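PDB 2FON: peroxisomal acyl-CoA oxidase 1A from Solanum lycopersicum, which probably catalyses the FAD-dependent oxidation of acyl-CoA to 2-enoyl-CoA with oxygen as electron acceptor, in peroxisomal fatty-acid beta-oxidation. Local coordinates for residues N83-A88 with P115-L120; M124-I129 with K140-A145; Q166-T171 with S190-P195; N221-Q226 with D271-R276. One frame throughout, in Å; residues are numbered along the deposited sequence.

Contact 1: N83-A88 with P115-L120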
# COMPACT_ATOMS: atom_id res chain seq x y z
N ASN B 83 9.32 18.12 20.30
CA ASN B 83 10.35 18.14 19.33
C ASN B 83 9.96 18.79 18.01
O ASN B 83 10.74 19.52 17.46
CB ASN B 83 10.93 16.78 19.11
CG ASN B 83 12.33 16.87 18.61
OD1 ASN B 83 13.22 17.21 19.38
ND2 ASN B 83 12.55 16.65 17.31
N THR B 84 8.77 18.58 17.49
CA THR B 84 8.39 19.31 16.29
C THR B 84 8.41 20.80 16.59
O THR B 84 8.91 21.59 15.80
CB THR B 84 6.98 18.90 15.76
OG1 THR B 84 6.99 17.49 15.49
CG2 THR B 84 6.58 19.66 14.47
N LEU B 85 7.88 21.20 17.73
CA LEU B 85 7.74 22.63 17.98
C LEU B 85 9.11 23.25 17.94
O LEU B 85 9.31 24.25 17.23
CB LEU B 85 7.01 22.91 19.27
CG LEU B 85 5.55 22.37 19.20
CD1 LEU B 85 4.69 22.83 20.38
CD2 LEU B 85 4.84 22.66 17.86
N ARG B 86 10.06 22.59 18.60
CA ARG B 86 11.43 23.02 18.67
C ARG B 86 12.07 23.29 17.33
O ARG B 86 12.65 24.36 17.12
CB ARG B 86 12.25 21.96 19.35
CG ARG B 86 13.55 22.50 19.89
CD ARG B 86 14.51 21.42 20.11
NE ARG B 86 15.18 21.27 18.84
CZ ARG B 86 15.16 20.19 18.09
NH1 ARG B 86 14.50 19.12 18.48
NH2 ARG B 86 15.81 20.20 16.94
N LYS B 87 11.97 22.29 16.44
CA LYS B 87 12.44 22.41 15.09
C LYS B 87 11.66 23.49 14.36
O LYS B 87 12.22 24.27 13.65
CB LYS B 87 12.21 21.11 14.41
CG LYS B 87 13.43 20.29 14.05
CD LYS B 87 12.87 18.97 13.45
CE LYS B 87 13.86 17.83 13.46
NZ LYS B 87 13.21 16.49 13.58
N ALA B 88 10.35 23.57 14.56
CA ALA B 88 9.58 24.62 13.91
C ALA B 88 10.10 26.08 14.25
O ALA B 88 10.32 26.93 13.34
CB ALA B 88 8.10 24.44 14.19
N PRO B 115 6.15 16.77 8.79
CA PRO B 115 4.88 17.50 8.76
C PRO B 115 4.71 18.31 10.05
O PRO B 115 5.04 17.84 11.14
CB PRO B 115 3.82 16.37 8.69
CG PRO B 115 4.56 15.17 8.14
CD PRO B 115 5.95 15.31 8.73
N ALA B 116 4.23 19.55 9.94
CA ALA B 116 3.97 20.40 11.11
C ALA B 116 3.08 21.53 10.67
O ALA B 116 2.99 21.81 9.47
CB ALA B 116 5.30 20.96 11.63
N PHE B 117 2.49 22.22 11.64
CA PHE B 117 1.59 23.37 11.40
C PHE B 117 2.12 24.39 10.39
O PHE B 117 1.35 24.89 9.56
CB PHE B 117 1.28 24.07 12.74
CG PHE B 117 2.45 24.76 13.35
CD1 PHE B 117 2.62 26.16 13.23
CD2 PHE B 117 3.42 24.03 14.04
CE1 PHE B 117 3.70 26.83 13.79
CE2 PHE B 117 4.55 24.71 14.59
CZ PHE B 117 4.68 26.11 14.47
N THR B 118 3.41 24.71 10.45
CA THR B 118 3.96 25.68 9.51
C THR B 118 3.53 25.40 8.04
O THR B 118 3.24 26.30 7.25
CB THR B 118 5.51 25.89 9.72
OG1 THR B 118 6.18 24.63 9.85
CG2 THR B 118 5.77 26.67 10.98
N ASP B 119 3.45 24.13 7.69
CA ASP B 119 2.89 23.73 6.41
C ASP B 119 1.51 24.32 6.09
O ASP B 119 1.30 24.78 4.98
CB ASP B 119 2.86 22.19 6.30
CG ASP B 119 4.29 21.54 6.25
OD1 ASP B 119 5.31 22.21 5.80
OD2 ASP B 119 4.35 20.33 6.67
N LEU B 120 0.58 24.34 7.05
CA LEU B 120 -0.73 24.91 6.76
C LEU B 120 -0.83 26.47 6.82
O LEU B 120 -1.51 27.14 5.98
CB LEU B 120 -1.81 24.19 7.56
CG LEU B 120 -1.79 22.87 6.76
CD1 LEU B 120 -1.27 21.62 7.53
CD2 LEU B 120 -3.08 22.62 5.91
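Thr-84, Leu-85 and Ala-88, along one side of helix 77-97, receive Ala-116 and Phe-117 from the turn leading into helix 118-132, the helix whose Leu-120 touches the FAD. Both segments belong to the helical N-terminal region of the acyl-CoA oxidase fold, and no hydrogen bond joins them directly. At Pro-115 it is the backbone that takes part: its O lies 4.1 Å from Thr-84 CG2 and is hydrogen-bonded to Ser-255 OG. Ala-116 then turns its CB toward the helix, 3.4 Å from Thr-84 CG2. The threonine rotamer (chi1 -58°) explains this division of labour, since CG2 stands anti to the backbone N and faces Ala-116, whereas OG1 is used for hydrogen bonds to Glu-114 and to Leu-80 O. Phe-117 covers the next turn of the helix. Its CE2 corner lies 3.6 Å from Ala-88 CB and 3.9 Å from Leu-85 CD2, both methyls approaching the ring obliquely, and the leucine and phenylalanine side chains cross at about a right angle. A chi1 of 68°, with CG between the backbone N and the carbonyl carbon, carries that corner to the two methyls. Ile-670 of the second subunit packs on both Leu-85 and Phe-117, so this apolar patch is also part of the dimer interface. Thr-118 lends its CG2 to one ring face of Phe-117, 3.5 Å above the plane and offset toward the rim. Asp-119 reaches back along its own segment: its OD2 accepts a weak hydrogen bond of 3.4 Å from Ala-116 N.

Contact 2: M124-I129 with K140-A145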
# COMPACT_ATOMS: atom_id res chain seq x y z
N MET B 124 -1.78 27.12 3.43
CA MET B 124 -3.23 27.27 3.20
C MET B 124 -3.84 28.54 3.83
O MET B 124 -4.66 29.20 3.19
CB MET B 124 -4.00 26.05 3.68
CG MET B 124 -3.77 24.75 2.90
SD MET B 124 -4.65 24.56 1.30
CE MET B 124 -6.32 24.11 1.79
N PHE B 125 -3.44 28.87 5.06
CA PHE B 125 -4.00 30.00 5.81
C PHE B 125 -3.66 31.31 5.12
O PHE B 125 -4.53 32.11 4.86
CB PHE B 125 -3.49 29.98 7.25
CG PHE B 125 -3.88 31.18 8.09
CD1 PHE B 125 -5.16 31.27 8.66
CD2 PHE B 125 -2.96 32.19 8.37
CE1 PHE B 125 -5.53 32.35 9.48
CE2 PHE B 125 -3.32 33.30 9.18
CZ PHE B 125 -4.61 33.37 9.73
N ILE B 126 -2.40 31.54 4.81
CA ILE B 126 -2.07 32.72 4.07
C ILE B 126 -2.70 32.71 2.66
O ILE B 126 -3.34 33.69 2.29
CB ILE B 126 -0.61 32.89 3.98
CG1 ILE B 126 -0.07 33.13 5.39
CG2 ILE B 126 -0.28 34.01 2.95
CD1 ILE B 126 1.32 33.80 5.45
N PRO B 127 -2.49 31.65 1.86
CA PRO B 127 -3.17 31.69 0.54
C PRO B 127 -4.68 31.95 0.56
O PRO B 127 -5.21 32.59 -0.36
CB PRO B 127 -2.79 30.36 -0.12
CG PRO B 127 -1.43 30.07 0.50
CD PRO B 127 -1.57 30.50 1.95
N ALA B 128 -5.36 31.54 1.61
CA ALA B 128 -6.80 31.81 1.68
C ALA B 128 -7.11 33.28 1.90
O ALA B 128 -8.05 33.84 1.30
CB ALA B 128 -7.50 30.94 2.74
N ILE B 129 -6.34 33.93 2.75
CA ILE B 129 -6.55 35.34 2.95
C ILE B 129 -6.23 36.14 1.68
O ILE B 129 -7.07 36.94 1.22
CB ILE B 129 -5.79 35.83 4.18
CG1 ILE B 129 -6.34 35.07 5.40
CG2 ILE B 129 -5.98 37.33 4.33
CD1 ILE B 129 -5.60 35.30 6.71
N LYS B 140 -4.55 44.26 6.74
CA LYS B 140 -4.54 43.96 8.15
C LYS B 140 -4.00 42.58 8.52
O LYS B 140 -3.14 42.48 9.37
CB LYS B 140 -5.91 44.17 8.79
CG LYS B 140 -5.92 43.69 10.22
CD LYS B 140 -7.16 44.03 10.94
CE LYS B 140 -7.23 43.19 12.18
NZ LYS B 140 -8.54 43.51 12.79
N TRP B 141 -4.48 41.49 7.93
CA TRP B 141 -4.08 40.19 8.44
C TRP B 141 -2.70 39.64 7.99
O TRP B 141 -2.05 38.90 8.71
CB TRP B 141 -5.20 39.17 8.29
CG TRP B 141 -6.40 39.48 9.16
CD1 TRP B 141 -7.50 40.18 8.79
CD2 TRP B 141 -6.60 39.11 10.54
NE1 TRP B 141 -8.40 40.28 9.85
CE2 TRP B 141 -7.88 39.62 10.93
CE3 TRP B 141 -5.84 38.41 11.49
CZ2 TRP B 141 -8.41 39.46 12.24
CZ3 TRP B 141 -6.36 38.23 12.78
CH2 TRP B 141 -7.65 38.77 13.15
N LEU B 142 -2.22 40.05 6.82
CA LEU B 142 -1.06 39.41 6.25
C LEU B 142 0.21 39.82 6.95
O LEU B 142 1.06 38.97 7.19
CB LEU B 142 -0.99 39.64 4.76
CG LEU B 142 -2.01 38.84 3.98
CD1 LEU B 142 -1.91 39.03 2.49
CD2 LEU B 142 -1.80 37.42 4.29
N PRO B 143 0.37 41.12 7.30
CA PRO B 143 1.62 41.42 8.01
C PRO B 143 1.72 40.56 9.29
O PRO B 143 2.80 40.02 9.59
CB PRO B 143 1.52 42.93 8.31
CG PRO B 143 0.64 43.45 7.26
CD PRO B 143 -0.42 42.35 7.11
N LEU B 144 0.60 40.37 10.00
CA LEU B 144 0.61 39.54 11.20
C LEU B 144 1.09 38.11 10.93
O LEU B 144 2.01 37.62 11.57
CB LEU B 144 -0.79 39.51 11.83
CG LEU B 144 -1.34 40.84 12.42
CD1 LEU B 144 -2.70 40.64 13.06
CD2 LEU B 144 -0.33 41.53 13.41
N ALA B 145 0.45 37.44 9.97
CA ALA B 145 0.83 36.09 9.55
C ALA B 145 2.26 35.98 9.01
O ALA B 145 2.90 34.97 9.23
CB ALA B 145 -0.16 35.56 8.54
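An antiparallel helical hairpin, made of helices 118-132 and 135-146, is closed by Phe-125, Ile-126 and Ile-129 packing on Trp-141, Leu-142 and Ala-145. The two short segment axes run at 159° to each other and approach to 10.3 Å, and the interface between them is wholly apolar. Ala-145 is the small residue at one end: its CB meets Ile-126 CD1 at 3.9 Å and also lies in the plane of the Phe-125 ring, at the edge, 3.9 Å from CE2. With CG anti to the backbone N (chi1 174°), the Phe-125 ring is sent toward helix 135-146, which is how its edge gets to Ala-145; one ring face is covered by Ile-129 CD1, 3.7 Å above the plane. Leu-142 uses a single branch. Its CD2 comes to 4.0 Å from Ile-126 CG2 and 4.2 Å from Ile-129 CG2, meeting the first side chain at a slant and sliding past the second in the reverse direction. Trp-141 contributes its CB, 4.2 Å from Ile-129 CD1, while its indole leads away to meet the ring of His-204. Each helix is kinked at a proline, Pro-127 and Pro-143, whose N cannot donate to the preceding turn. Phe-125 also rests on Val-206, and Met-124 and Ala-128 touch the FAD-binding Tyr-154, as expected of a helical hairpin packed against the beta domain in the acyl-CoA dehydrogenase-like fold.

Contact 3: Q166-T171 with S190-P195. With FAD (flavin-adenine dinucleotide), chain E.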
# COMPACT_ATOMS: atom_id res chain seq x y z
N GLN B 166 -19.92 21.57 -0.35
CA GLN B 166 -21.16 22.35 -0.41
C GLN B 166 -22.14 21.94 0.66
O GLN B 166 -23.14 22.61 0.87
CB GLN B 166 -21.81 22.30 -1.79
CG GLN B 166 -21.81 23.62 -2.62
CD GLN B 166 -20.82 24.73 -2.11
OE1 GLN B 166 -19.62 24.72 -2.47
NE2 GLN B 166 -21.35 25.71 -1.31
N GLY B 167 -21.85 20.85 1.35
CA GLY B 167 -22.78 20.31 2.31
C GLY B 167 -22.31 20.46 3.73
O GLY B 167 -22.85 19.78 4.57
N LEU B 168 -21.32 21.31 3.99
CA LEU B 168 -20.86 21.54 5.37
C LEU B 168 -22.01 22.01 6.26
O LEU B 168 -22.95 22.69 5.81
CB LEU B 168 -19.78 22.62 5.46
CG LEU B 168 -18.45 22.40 4.74
CD1 LEU B 168 -17.70 23.71 4.62
CD2 LEU B 168 -17.54 21.29 5.31
N GLU B 169 -21.91 21.69 7.55
CA GLU B 169 -23.01 22.03 8.46
C GLU B 169 -22.70 23.21 9.36
O GLU B 169 -23.63 23.77 9.94
CB GLU B 169 -23.42 20.84 9.33
CG GLU B 169 -23.78 19.55 8.63
CD GLU B 169 -24.10 18.43 9.66
OE1 GLU B 169 -25.08 18.58 10.45
OE2 GLU B 169 -23.35 17.41 9.69
N THR B 170 -21.43 23.58 9.52
CA THR B 170 -21.09 24.73 10.36
C THR B 170 -21.80 25.97 9.82
O THR B 170 -21.75 26.19 8.61
CB THR B 170 -19.57 25.01 10.41
OG1 THR B 170 -18.87 23.83 10.81
CG2 THR B 170 -19.27 26.09 11.41
N THR B 171 -22.45 26.76 10.69
CA THR B 171 -23.10 28.00 10.24
C THR B 171 -22.52 29.31 10.76
O THR B 171 -22.03 29.40 11.88
CB THR B 171 -24.65 28.03 10.51
OG1 THR B 171 -24.90 27.95 11.93
CG2 THR B 171 -25.39 26.93 9.78
N SER B 190 -20.82 18.21 12.58
CA SER B 190 -20.45 19.43 11.90
C SER B 190 -19.16 19.84 12.50
O SER B 190 -18.54 20.77 12.02
CB SER B 190 -21.43 20.52 12.14
OG SER B 190 -21.41 20.91 13.52
N SER B 191 -18.77 19.20 13.60
CA SER B 191 -17.46 19.45 14.14
C SER B 191 -16.36 19.51 13.06
O SER B 191 -16.31 18.65 12.20
CB SER B 191 -17.16 18.27 15.05
OG SER B 191 -17.51 18.57 16.35
N LYS B 192 -15.48 20.50 13.08
CA LYS B 192 -14.29 20.43 12.16
C LYS B 192 -13.35 19.29 12.57
O LYS B 192 -13.22 19.01 13.77
CB LYS B 192 -13.51 21.74 12.14
CG LYS B 192 -14.28 22.92 11.65
CD LYS B 192 -14.84 22.72 10.26
CE LYS B 192 -15.66 23.92 9.87
NZ LYS B 192 -16.17 23.80 8.48
N TRP B 193 -12.69 18.64 11.62
CA TRP B 193 -11.94 17.44 11.90
C TRP B 193 -10.95 17.33 10.80
O TRP B 193 -11.35 17.39 9.65
CB TRP B 193 -12.90 16.25 11.74
CG TRP B 193 -12.39 14.95 12.23
CD1 TRP B 193 -11.68 14.04 11.51
CD2 TRP B 193 -12.56 14.40 13.54
NE1 TRP B 193 -11.37 12.97 12.30
CE2 TRP B 193 -11.90 13.16 13.55
CE3 TRP B 193 -13.17 14.85 14.73
CZ2 TRP B 193 -11.86 12.35 14.68
CZ3 TRP B 193 -13.13 14.04 15.86
CH2 TRP B 193 -12.47 12.80 15.83
N TRP B 194 -9.66 17.15 11.11
CA TRP B 194 -8.54 17.02 10.11
C TRP B 194 -7.59 18.20 9.93
O TRP B 194 -6.42 17.94 9.65
CB TRP B 194 -8.92 16.55 8.66
CG TRP B 194 -9.16 15.09 8.62
CD1 TRP B 194 -10.32 14.47 8.36
CD2 TRP B 194 -8.21 14.06 8.98
NE1 TRP B 194 -10.16 13.10 8.51
CE2 TRP B 194 -8.88 12.83 8.89
CE3 TRP B 194 -6.87 14.07 9.34
CZ2 TRP B 194 -8.25 11.62 9.17
CZ3 TRP B 194 -6.24 12.87 9.62
CH2 TRP B 194 -6.93 11.66 9.55
N PRO B 195 -8.07 19.45 10.07
CA PRO B 195 -7.28 20.60 9.65
C PRO B 195 -5.96 20.66 10.41
O PRO B 195 -5.94 20.74 11.67
CB PRO B 195 -8.17 21.80 10.00
CG PRO B 195 -9.56 21.23 10.09
CD PRO B 195 -9.36 19.87 10.64
PA FAD E . -15.24 11.02 1.12
O1A FAD E . -15.63 12.04 0.13
O2A FAD E . -16.18 10.92 2.29
O5B FAD E . -15.05 9.68 0.33
C5B FAD E . -15.31 8.47 0.99
C4B FAD E . -15.36 7.36 -0.08
O4B FAD E . -16.51 7.57 -0.86
C3B FAD E . -14.18 7.46 -1.04
O3B FAD E . -13.95 6.17 -1.46
C2B FAD E . -14.70 8.29 -2.18
O2B FAD E . -14.17 8.00 -3.43
C1B FAD E . -16.14 7.83 -2.19
N9A FAD E . -17.00 8.87 -2.72
C8A FAD E . -17.31 10.05 -2.14
N7A FAD E . -18.09 10.73 -2.99
C5A FAD E . -18.27 9.98 -4.10
C6A FAD E . -19.02 10.17 -5.26
N6A FAD E . -19.73 11.30 -5.46
N1A FAD E . -19.02 9.17 -6.22
C2A FAD E . -18.28 8.04 -6.04
N3A FAD E . -17.57 7.86 -4.88
C4A FAD E . -17.57 8.81 -3.93
N1 FAD E . -9.09 19.31 5.62
C2 FAD E . -9.00 20.67 5.88
O2 FAD E . -10.01 21.36 5.70
N3 FAD E . -7.81 21.25 6.30
C4 FAD E . -6.70 20.45 6.48
O4 FAD E . -5.65 20.94 6.88
C4X FAD E . -6.77 19.07 6.23
N5 FAD E . -5.67 18.24 6.44
C5X FAD E . -5.79 16.89 6.19
C6 FAD E . -4.71 16.08 6.42
C7 FAD E . -4.84 14.73 6.24
C7M FAD E . -3.60 13.97 6.50
C8 FAD E . -6.05 14.16 5.81
C8M FAD E . -6.23 12.69 5.54
C9 FAD E . -7.14 14.98 5.56
C9A FAD E . -7.01 16.35 5.76
N10 FAD E . -8.08 17.20 5.57
C10 FAD E . -7.97 18.52 5.81
C1' FAD E . -9.41 16.71 5.08
C2' FAD E . -9.09 16.35 3.62
O2' FAD E . -8.67 17.48 2.95
C3' FAD E . -10.20 15.81 2.75
O3' FAD E . -11.19 16.78 2.47
C4' FAD E . -10.81 14.54 3.26
O4' FAD E . -9.79 13.53 3.32
C5' FAD E . -11.87 14.23 2.24
O5' FAD E . -12.03 12.86 2.49
P FAD E . -13.40 12.20 2.90
O1P FAD E . -13.22 11.44 4.16
O2P FAD E . -14.57 13.16 2.88
O3P FAD E . -13.71 11.30 1.60
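The hydroxyl oxygen of Thr-170, OG1, comes to 3.3 Å from Lys-192 CE, the two side chains crossing at a slant. Direct hydrogen bonds between the segments are absent; the polar ends are brought together by a shared partner, Glu-158, whose OE2 is hydrogen-bonded to Thr-170 OG1 and salt-bridged to Lys-192 NZ. The lysine chain bends at its second torsion (chi2 -57°) and then runs straight, carrying NZ to Glu-158, where the carbonyl oxygens of Gln-156 and Tyr-208 also bind it. This buried ammonium is thus gripped by one carboxylate and two carbonyls, an environment that would be expected to keep it charged. Leu-168 crosses the lysine at about a right angle, its CD1 4.2 Å from NZ. Toward the start of the second segment, Ser-190 CB packs on Glu-169 CB at 3.5 Å, while the polar ends find partners nearby: Ser-190 OG at Thr-187 O, and the Glu-169 carboxylate at the hydroxyls of Thr-187 and Thr-189. Further out, the strand that begins at Lys-192 reaches the flavin. Trp-194 lays one indole face against the isoalloxazine, FAD C9 standing 3.5 Å above the indole plane and offset toward the rim; Trp-193 CD1 covers the opposite face. Pro-195 continues along the cofactor, its CB 3.8 Å from FAD N3, and His-421 of the second subunit meets both tryptophan rings. Together these contacts tie the 166-171 loop to the strand whose Trp-194 and Pro-195 line the flavin in the middle beta domain of the acyl-CoA oxidase fold.

Contact 4: N221-Q226 with D271-R276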
# COMPACT_ATOMS: atom_id res chain seq x y z
N ASN B 221 -18.74 30.20 3.02
CA ASN B 221 -17.69 31.20 2.99
C ASN B 221 -16.63 31.07 4.04
O ASN B 221 -16.74 30.26 4.95
CB ASN B 221 -18.27 32.57 3.11
CG ASN B 221 -18.94 33.01 1.87
OD1 ASN B 221 -18.44 33.85 1.14
ND2 ASN B 221 -20.11 32.44 1.62
N GLY B 222 -15.59 31.88 3.93
CA GLY B 222 -14.43 31.77 4.80
C GLY B 222 -14.51 32.83 5.86
O GLY B 222 -14.76 33.98 5.53
N PHE B 223 -14.30 32.46 7.12
CA PHE B 223 -14.27 33.43 8.19
C PHE B 223 -13.00 33.32 8.99
O PHE B 223 -12.55 32.22 9.32
CB PHE B 223 -15.46 33.21 9.10
CG PHE B 223 -16.75 33.28 8.39
CD1 PHE B 223 -17.16 32.24 7.57
CD2 PHE B 223 -17.55 34.40 8.49
CE1 PHE B 223 -18.36 32.30 6.90
CE2 PHE B 223 -18.76 34.49 7.83
CZ PHE B 223 -19.17 33.46 7.03
N ILE B 224 -12.40 34.47 9.27
CA ILE B 224 -11.24 34.51 10.14
C ILE B 224 -11.69 34.56 11.59
O ILE B 224 -12.04 35.62 12.09
CB ILE B 224 -10.39 35.74 9.85
CG1 ILE B 224 -10.02 35.80 8.38
CG2 ILE B 224 -9.13 35.73 10.73
CD1 ILE B 224 -9.38 37.14 7.98
N VAL B 225 -11.63 33.41 12.26
CA VAL B 225 -11.99 33.27 13.66
C VAL B 225 -10.76 33.00 14.52
O VAL B 225 -10.06 32.02 14.31
CB VAL B 225 -12.95 32.08 13.86
CG1 VAL B 225 -13.37 31.99 15.29
CG2 VAL B 225 -14.14 32.14 12.93
N GLN B 226 -10.50 33.87 15.49
CA GLN B 226 -9.50 33.66 16.54
C GLN B 226 -9.93 32.51 17.46
O GLN B 226 -11.04 32.53 18.02
CB GLN B 226 -9.34 34.94 17.37
CG GLN B 226 -7.98 34.99 18.06
CD GLN B 226 -7.85 36.03 19.16
OE1 GLN B 226 -8.16 37.19 18.97
NE2 GLN B 226 -7.32 35.61 20.30
N ASP B 271 -16.20 42.36 9.57
CA ASP B 271 -15.04 42.48 8.65
C ASP B 271 -13.97 41.32 8.74
O ASP B 271 -12.91 41.39 8.14
CB ASP B 271 -14.39 43.86 8.74
CG ASP B 271 -13.67 44.09 10.05
OD1 ASP B 271 -13.46 43.10 10.80
OD2 ASP B 271 -13.31 45.28 10.32
N GLN B 272 -14.32 40.30 9.51
CA GLN B 272 -13.60 39.06 9.63
C GLN B 272 -14.13 38.00 8.67
O GLN B 272 -13.48 36.97 8.44
CB GLN B 272 -13.57 38.58 11.10
CG GLN B 272 -12.17 38.83 11.72
CD GLN B 272 -12.09 38.78 13.24
OE1 GLN B 272 -11.59 39.74 13.88
NE2 GLN B 272 -12.55 37.68 13.84
N MET B 273 -15.29 38.24 8.06
CA MET B 273 -15.64 37.49 6.86
C MET B 273 -14.77 37.91 5.68
O MET B 273 -14.57 39.13 5.44
CB MET B 273 -17.07 37.70 6.47
CG MET B 273 -17.44 36.99 5.18
SD MET B 273 -19.17 37.33 4.76
CE MET B 273 -19.23 36.70 3.07
N LEU B 274 -14.27 36.93 4.92
CA LEU B 274 -13.50 37.25 3.72
C LEU B 274 -14.44 37.75 2.62
O LEU B 274 -15.31 37.01 2.12
CB LEU B 274 -12.61 36.09 3.28
CG LEU B 274 -11.65 35.55 4.35
CD1 LEU B 274 -11.02 34.31 3.82
CD2 LEU B 274 -10.56 36.50 4.72
N MET B 275 -14.28 39.03 2.28
CA MET B 275 -15.30 39.69 1.51
C MET B 275 -14.86 40.04 0.10
O MET B 275 -15.50 40.85 -0.58
CB MET B 275 -15.80 40.93 2.26
CG MET B 275 -16.23 40.71 3.69
SD MET B 275 -17.78 41.58 4.14
CE MET B 275 -17.24 42.91 5.23
N ARG B 276 -13.79 39.43 -0.39
CA ARG B 276 -13.30 39.82 -1.70
C ARG B 276 -14.40 39.77 -2.77
O ARG B 276 -14.70 40.77 -3.44
CB ARG B 276 -12.08 39.01 -2.14
CG ARG B 276 -11.60 39.40 -3.54
CD ARG B 276 -10.42 40.40 -3.55
NE ARG B 276 -9.20 39.70 -3.95
CZ ARG B 276 -8.41 40.05 -4.97
NH1 ARG B 276 -8.67 41.13 -5.70
NH2 ARG B 276 -7.32 39.32 -5.25
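The thioether of Met-273 lies aslant the Phe-223 ring: SD is 5.1 Å from the ring centroid and 48° off its normal, a Met-aromatic contact. Met-273 CG, anti to the backbone N, starts an extended chain that first passes Phe-223 CE2 at 3.9 Å and ends with CE 3.5 Å from OD1 of Asn-221, whose ND2 is hydrogen-bonded to Gly-219 O. Phe-181 meets the Phe-223 ring edge-to-face and extends this cluster. Another apolar pair, Ile-224 and Leu-274, cross at about a right angle, with Ile-224 CD1 3.5 Å from Leu-274 CD2; Trp-141 packs against this isoleucine. The backbones are bridged at Phe-223 and Met-273. Leu-274 N donates to Gly-222 O at 3.1 Å and Ile-224 N to Gln-272 O at 2.8 Å, both bonds nearly straight. Gln-272 adds a side-chain bond, NE2 to Ile-224 O at 2.8 Å, but its bent angle of 130° marks it as weak. Because the two backbone bonds flank Phe-223 and Met-273 without involving either, these residues form a non-hydrogen-bonded antiparallel pair, a single beta bridge by which the loop after strand 266-269 joins strand 216-226 of the middle-domain sheet.

From the N terminus the four contacts follow one another in series, none nested in or crossing another. Contact 1 closes the mostly helical span 83-120, and contact 2 the short turn between helices 118-132 and 135-146; they share helix 118-132 and touch through Leu-120 O and Phe-125 N, a probable hydrogen bond. The chain then enters the beta domain, where contact 3 closes the span 166-195 and contact 4 the longer one from 221 to 276. Contacts 2 and 4 have centres about 11 Å apart and meet where Trp-141 packs on Gln-272 and Ile-224, joining helices to sheet. Contacts 1 and 3 both touch the second subunit.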